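Local coordinates for Rx protein (Solanum tuberosum, PDB 4M70) that probably confers disease resistance on potato as an intracellular NB-LRR immune receptor, of which this piece is the N-terminal coiled-coil domain, at residues A[12-17]-A[33-38]; A[24-29]-A[95-100]. All blocks are in the same frame, centred on the assembly; numbering follows the deposited sequence.

Interaction 1. Residues A[12-17]-A[33-38]; sequences SLMRTI and EKLKSL
L13, M14 and I17 meet L35 and K36 in a largely buried apolar helix-helix contact inside the four-helix bundle of the Rx coiled-coil domain. The two helices, 4-24 and 29-42, follow each other in the chain as a helical hairpin. Their short segments run antiparallel at 165°, with axes 9.8 Å apart, and M14 and L35 face each other at the level of closest backbones. No hydrogen bond crosses the gap. L35 carries most of the packing: its CD1 methyl enters between two side chains of helix 4-24, lying 3.5 Å from L13 CG and 3.5 Å from I17 CD1. The L13 side chain crosses that of L35 at about a right angle and adds its CD2 methyl to the same leucine. I17 reaches L35 with the far end of its longer branch, because CG1 stands anti to the carbonyl carbon (chi1 -77°) and chi2 stretches the chain on to CD1. L104 of helix 86-119 also packs on L35, and L13 touches T69 and E70 of helix 56-81, which joins the pair to the rest of the bundle. Next to I17, T16 OG1 is hydrogen-bonded to E70 OE2. M14 reaches toward the exposed edge, where K36 lies. Its chain runs past L35 in the opposite direction, with M14 CG 3.8 Å from L35 CB, and then bends at chi3 (65°) to bring its terminal methyl against the extended aliphatic chain of K36. There M14 CE rests 3.7 Å from K36 CB.

Interaction 2. Residues A[24-29]-A[95-100]; sequences TGCDLQ and EIFFVL
The backbone of 24-29 leaves helix 4-24 at T24, turns at G25 with positive phi (84°), passes through an inverse gamma turn centred on D27 and enters helix 29-42, while its partner 95-100 is a plain turn-and-a-half of helix 86-119; L28 and F97 are nearest in backbone, 7.7 Å between their CA atoms. This is a loop-on-helix contact in a four-helix bundle, where the link between the first two helices lies against the last. L28 carries the most contact on the loop side. Its CD2 methyl comes obliquely to the F97 ring, 3.7 Å from F97 CE1, and also touches L100 CD1. The other branch meets I96, with L28 CD1 3.9 Å from I96 CG2, so the leucine fork meets three residues of the helix; I17 and M21 of helix 4-24 pack on it as well. With CG anti to the carbonyl carbon (chi1 -69°), F97 brings its ring up against L28 and the D27 carbonyl. C26 adds an oblique sulfur-aromatic contact, its SG 5.2 Å from the centroid of the F97 ring, and F31 of helix 29-42 touches the same phenylalanine. An apolar side chain of another protein's chain also packs on F97. At the start of the loop, C26 N donates to T24 OG1 at 3.1 Å (N-H...O 162°), an ST turn, and the same hydroxyl is bonded to S20 O. The methyl of this threonine, T24 CG2, makes a looser contact with I96 CD1. At the ring's edge, in its plane, the D27 carbonyl oxygen lies 3.8 Å from F97 CE1.

In the fold
Interactions 1 and 2 lie about 12 Å apart between centres and alternate along the chain: 12-17, then 24-29, 33-38 and, much later, 95-100. Interaction 1 pairs helices 4-24 and 29-42, whereas interaction 2 brings the loop joining them onto helix 86-119. They touch directly through I17, whose CD1 meets L100 CD2 at 3.6 Å and whose CG2 meets L28 CB at 3.7 Å. The apolar interior is thus continuous from the middle of the hairpin to its connecting loop. Together they join the first two helices to each other and to the last helix within the four-helix bundle of this N-terminal domain.

Interaction 1. Residues A[12-17]-A[33-38]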
loop_
_atom_site.group_PDB
_atom_site.type_symbol
_atom_site.label_atom_id
_atom_site.label_comp_id
_atom_site.label_asym_id
_atom_site.label_seq_id
_atom_site.Cartn_x
_atom_site.Cartn_y
_atom_site.Cartn_z
ATOM N N SER A 12 4.259 8.410 -7.334
ATOM C CA SER A 12 5.536 8.067 -6.735
ATOM C C SER A 12 5.484 6.667 -6.113
ATOM O O SER A 12 6.441 5.896 -6.224
ATOM C CB SER A 12 5.927 9.125 -5.704
ATOM O OG SER A 12 7.220 8.873 -5.187
ATOM N N LEU A 13 4.359 6.336 -5.484
ATOM C CA LEU A 13 4.174 5.013 -4.886
ATOM C C LEU A 13 4.154 3.905 -5.946
ATOM O O LEU A 13 4.684 2.812 -5.729
ATOM C CB LEU A 13 2.892 4.974 -4.041
ATOM C CG LEU A 13 2.573 3.641 -3.360
ATOM C CD1 LEU A 13 3.783 3.134 -2.573
ATOM C CD2 LEU A 13 1.354 3.756 -2.456
ATOM N N MET A 14 3.523 4.191 -7.082
ATOM C CA MET A 14 3.482 3.264 -8.209
ATOM C C MET A 14 4.914 2.990 -8.670
ATOM O O MET A 14 5.328 1.830 -8.841
ATOM C CB MET A 14 2.640 3.857 -9.349
ATOM C CG MET A 14 1.122 3.783 -9.114
ATOM S SD MET A 14 0.145 5.014 -10.021
ATOM C CE MET A 14 0.436 4.532 -11.723
ATOM N N ARG A 15 5.668 4.069 -8.863
ATOM C CA ARG A 15 7.065 3.962 -9.283
ATOM C C ARG A 15 7.907 3.160 -8.277
ATOM O O ARG A 15 8.752 2.338 -8.660
ATOM C CB ARG A 15 7.641 5.364 -9.500
ATOM C CG ARG A 15 8.758 5.458 -10.522
ATOM C CD ARG A 15 8.910 6.894 -11.007
ATOM N NE ARG A 15 8.914 7.834 -9.890
ATOM C CZ ARG A 15 8.209 8.962 -9.848
ATOM N NH1 ARG A 15 7.437 9.311 -10.869
ATOM N NH2 ARG A 15 8.283 9.744 -8.780
ATOM N N THR A 16 7.661 3.399 -6.990
ATOM C CA THR A 16 8.366 2.701 -5.917
ATOM C C THR A 16 8.055 1.209 -5.940
ATOM O O THR A 16 8.942 0.362 -5.774
ATOM C CB THR A 16 7.989 3.283 -4.539
ATOM O OG1 THR A 16 8.418 4.649 -4.462
ATOM C CG2 THR A 16 8.629 2.481 -3.412
ATOM N N ILE A 17 6.787 0.897 -6.180
ATOM C CA ILE A 17 6.354 -0.486 -6.277
ATOM C C ILE A 17 7.056 -1.182 -7.437
ATOM O O ILE A 17 7.553 -2.298 -7.282
ATOM C CB ILE A 17 4.825 -0.588 -6.418
ATOM C CG1 ILE A 17 4.159 -0.365 -5.059
ATOM C CG2 ILE A 17 4.422 -1.944 -6.969
ATOM C CD1 ILE A 17 2.656 -0.222 -5.130
ATOM N N GLU A 33 -1.710 -1.837 -10.386
ATOM C CA GLU A 33 -2.913 -1.621 -11.190
ATOM C C GLU A 33 -4.043 -0.995 -10.380
ATOM O O GLU A 33 -4.748 -0.100 -10.862
ATOM C CB GLU A 33 -3.395 -2.938 -11.807
ATOM C CG GLU A 33 -2.471 -3.522 -12.868
ATOM C CD GLU A 33 -2.421 -2.671 -14.126
ATOM O OE1 GLU A 33 -3.389 -1.918 -14.376
ATOM O OE2 GLU A 33 -1.424 -2.765 -14.876
ATOM N N LYS A 34 -4.214 -1.462 -9.147
ATOM C CA LYS A 34 -5.236 -0.897 -8.276
ATOM C C LYS A 34 -4.935 0.567 -7.963
ATOM O O LYS A 34 -5.836 1.421 -7.951
ATOM C CB LYS A 34 -5.334 -1.709 -6.985
ATOM C CG LYS A 34 -6.478 -1.322 -6.073
ATOM C CD LYS A 34 -6.479 -2.174 -4.805
ATOM C CE LYS A 34 -6.636 -3.661 -5.110
ATOM N NZ LYS A 34 -6.614 -4.498 -3.869
ATOM N N LEU A 35 -3.654 0.859 -7.763
ATOM C CA LEU A 35 -3.210 2.219 -7.498
ATOM C C LEU A 35 -3.434 3.142 -8.675
ATOM O O LEU A 35 -3.947 4.250 -8.520
ATOM C CB LEU A 35 -1.723 2.230 -7.153
ATOM C CG LEU A 35 -1.325 2.172 -5.686
ATOM C CD1 LEU A 35 0.178 2.242 -5.575
ATOM C CD2 LEU A 35 -1.962 3.333 -4.954
ATOM N N LYS A 36 -3.060 2.660 -9.856
ATOM C CA LYS A 36 -3.230 3.399 -11.097
ATOM C C LYS A 36 -4.701 3.716 -11.312
ATOM O O LYS A 36 -5.060 4.836 -11.676
ATOM C CB LYS A 36 -2.676 2.585 -12.267
ATOM C CG LYS A 36 -2.589 3.337 -13.587
ATOM C CD LYS A 36 -1.832 2.518 -14.616
ATOM C CE LYS A 36 -1.753 3.228 -15.953
ATOM N NZ LYS A 36 -0.907 2.471 -16.923
ATOM N N SER A 37 -5.547 2.713 -11.105
ATOM C CA SER A 37 -6.987 2.885 -11.262
ATOM C C SER A 37 -7.563 3.919 -10.287
ATOM O O SER A 37 -8.359 4.791 -10.676
ATOM C CB SER A 37 -7.688 1.541 -11.086
ATOM O OG SER A 37 -9.085 1.666 -11.269
ATOM N N LEU A 38 -7.128 3.852 -9.029
ATOM C CA LEU A 38 -7.597 4.807 -8.033
ATOM C C LEU A 38 -7.129 6.222 -8.383
ATOM O O LEU A 38 -7.863 7.207 -8.189
ATOM C CB LEU A 38 -7.110 4.402 -6.639
ATOM C CG LEU A 38 -7.764 3.155 -6.034
ATOM C CD1 LEU A 38 -6.973 2.635 -4.842
ATOM C CD2 LEU A 38 -9.207 3.444 -5.635
#

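Interaction 2. Residues A[24-29]-A[95-100]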
loop_
_atom_site.group_PDB
_atom_site.type_symbol
_atom_site.label_atom_id
_atom_site.label_comp_id
_atom_site.label_asym_id
_atom_site.label_seq_id
_atom_site.Cartn_x
_atom_site.Cartn_y
_atom_site.Cartn_z
ATOM N N THR A 24 13.132 -7.272 -6.238
ATOM C CA THR A 24 12.726 -8.424 -5.444
ATOM C C THR A 24 12.097 -9.523 -6.290
ATOM O O THR A 24 12.147 -10.697 -5.924
ATOM C CB THR A 24 11.708 -8.014 -4.353
ATOM O OG1 THR A 24 10.474 -7.621 -4.968
ATOM C CG2 THR A 24 12.250 -6.858 -3.521
ATOM N N GLY A 25 11.486 -9.146 -7.409
ATOM C CA GLY A 25 10.829 -10.132 -8.245
ATOM C C GLY A 25 9.425 -10.429 -7.754
ATOM O O GLY A 25 8.706 -11.227 -8.359
ATOM N N CYS A 26 9.038 -9.783 -6.655
ATOM C CA CYS A 26 7.720 -9.990 -6.065
ATOM C C CYS A 26 6.609 -9.620 -7.030
ATOM O O CYS A 26 6.778 -8.754 -7.894
ATOM C CB CYS A 26 7.555 -9.170 -4.781
ATOM S SG CYS A 26 8.598 -9.650 -3.393
ATOM N N ASP A 27 5.467 -10.282 -6.865
ATOM C CA ASP A 27 4.315 -10.024 -7.709
ATOM C C ASP A 27 3.517 -8.899 -7.082
ATOM O O ASP A 27 2.629 -9.130 -6.263
ATOM C CB ASP A 27 3.452 -11.283 -7.824
ATOM C CG ASP A 27 2.250 -11.088 -8.722
ATOM O OD1 ASP A 27 2.336 -10.285 -9.677
ATOM O OD2 ASP A 27 1.211 -11.728 -8.458
ATOM N N LEU A 28 3.859 -7.672 -7.458
ATOM C CA LEU A 28 3.217 -6.502 -6.883
ATOM C C LEU A 28 2.368 -5.767 -7.919
ATOM O O LEU A 28 1.741 -4.753 -7.609
ATOM C CB LEU A 28 4.282 -5.564 -6.310
ATOM C CG LEU A 28 5.268 -6.226 -5.338
ATOM C CD1 LEU A 28 6.343 -5.248 -4.847
ATOM C CD2 LEU A 28 4.526 -6.823 -4.157
ATOM N N GLN A 29 2.346 -6.282 -9.144
ATOM C CA GLN A 29 1.583 -5.651 -10.223
ATOM C C GLN A 29 0.089 -5.425 -9.919
ATOM O O GLN A 29 -0.470 -4.424 -10.360
ATOM C CB GLN A 29 1.781 -6.383 -11.558
ATOM C CG GLN A 29 1.262 -5.613 -12.777
ATOM C CD GLN A 29 2.018 -4.317 -13.043
ATOM O OE1 GLN A 29 3.152 -4.134 -12.596
ATOM N NE2 GLN A 29 1.383 -3.405 -13.775
ATOM N N GLU A 95 6.349 -8.564 4.544
ATOM C CA GLU A 95 6.208 -7.212 5.046
ATOM C C GLU A 95 5.788 -6.259 3.919
ATOM O O GLU A 95 4.923 -5.389 4.110
ATOM C CB GLU A 95 7.501 -6.746 5.708
ATOM C CG GLU A 95 7.302 -5.515 6.553
ATOM C CD GLU A 95 6.428 -5.804 7.759
ATOM O OE1 GLU A 95 6.473 -6.949 8.260
ATOM O OE2 GLU A 95 5.695 -4.894 8.203
ATOM N N ILE A 96 6.396 -6.430 2.744
ATOM C CA ILE A 96 6.004 -5.639 1.573
ATOM C C ILE A 96 4.528 -5.828 1.201
ATOM O O ILE A 96 3.795 -4.848 0.993
ATOM C CB ILE A 96 6.885 -5.951 0.340
ATOM C CG1 ILE A 96 8.331 -5.511 0.589
ATOM C CG2 ILE A 96 6.364 -5.240 -0.904
ATOM C CD1 ILE A 96 9.276 -5.928 -0.511
ATOM N N PHE A 97 4.104 -7.089 1.121
ATOM C CA PHE A 97 2.719 -7.409 0.764
ATOM C C PHE A 97 1.737 -6.785 1.750
ATOM O O PHE A 97 0.759 -6.138 1.360
ATOM C CB PHE A 97 2.484 -8.915 0.735
ATOM C CG PHE A 97 3.186 -9.615 -0.379
ATOM C CD1 PHE A 97 2.834 -9.389 -1.701
ATOM C CD2 PHE A 97 4.147 -10.571 -0.098
ATOM C CE1 PHE A 97 3.487 -10.056 -2.728
ATOM C CE2 PHE A 97 4.796 -11.249 -1.112
ATOM C CZ PHE A 97 4.466 -10.992 -2.430
ATOM N N PHE A 98 2.025 -6.978 3.033
ATOM C CA PHE A 98 1.159 -6.508 4.103
ATOM C C PHE A 98 1.023 -4.993 4.096
ATOM O O PHE A 98 -0.093 -4.454 4.200
ATOM C CB PHE A 98 1.683 -6.992 5.453
ATOM C CG PHE A 98 0.842 -6.573 6.623
ATOM C CD1 PHE A 98 1.173 -5.449 7.363
ATOM C CD2 PHE A 98 -0.285 -7.298 6.981
ATOM C CE1 PHE A 98 0.401 -5.056 8.442
ATOM C CE2 PHE A 98 -1.057 -6.916 8.062
ATOM C CZ PHE A 98 -0.719 -5.791 8.789
ATOM N N VAL A 99 2.156 -4.304 3.973
ATOM C CA VAL A 99 2.111 -2.849 3.964
ATOM C C VAL A 99 1.364 -2.330 2.734
ATOM O O VAL A 99 0.568 -1.390 2.843
ATOM C CB VAL A 99 3.519 -2.200 4.098
ATOM C CG1 VAL A 99 4.362 -2.439 2.861
ATOM C CG2 VAL A 99 3.393 -0.716 4.368
ATOM N N LEU A 100 1.573 -2.966 1.584
ATOM C CA LEU A 100 0.887 -2.513 0.380
ATOM C C LEU A 100 -0.623 -2.723 0.434
ATOM O O LEU A 100 -1.386 -1.871 -0.025
ATOM C CB LEU A 100 1.484 -3.162 -0.869
ATOM C CG LEU A 100 2.816 -2.548 -1.296
ATOM C CD1 LEU A 100 3.400 -3.268 -2.502
ATOM C CD2 LEU A 100 2.603 -1.072 -1.585
#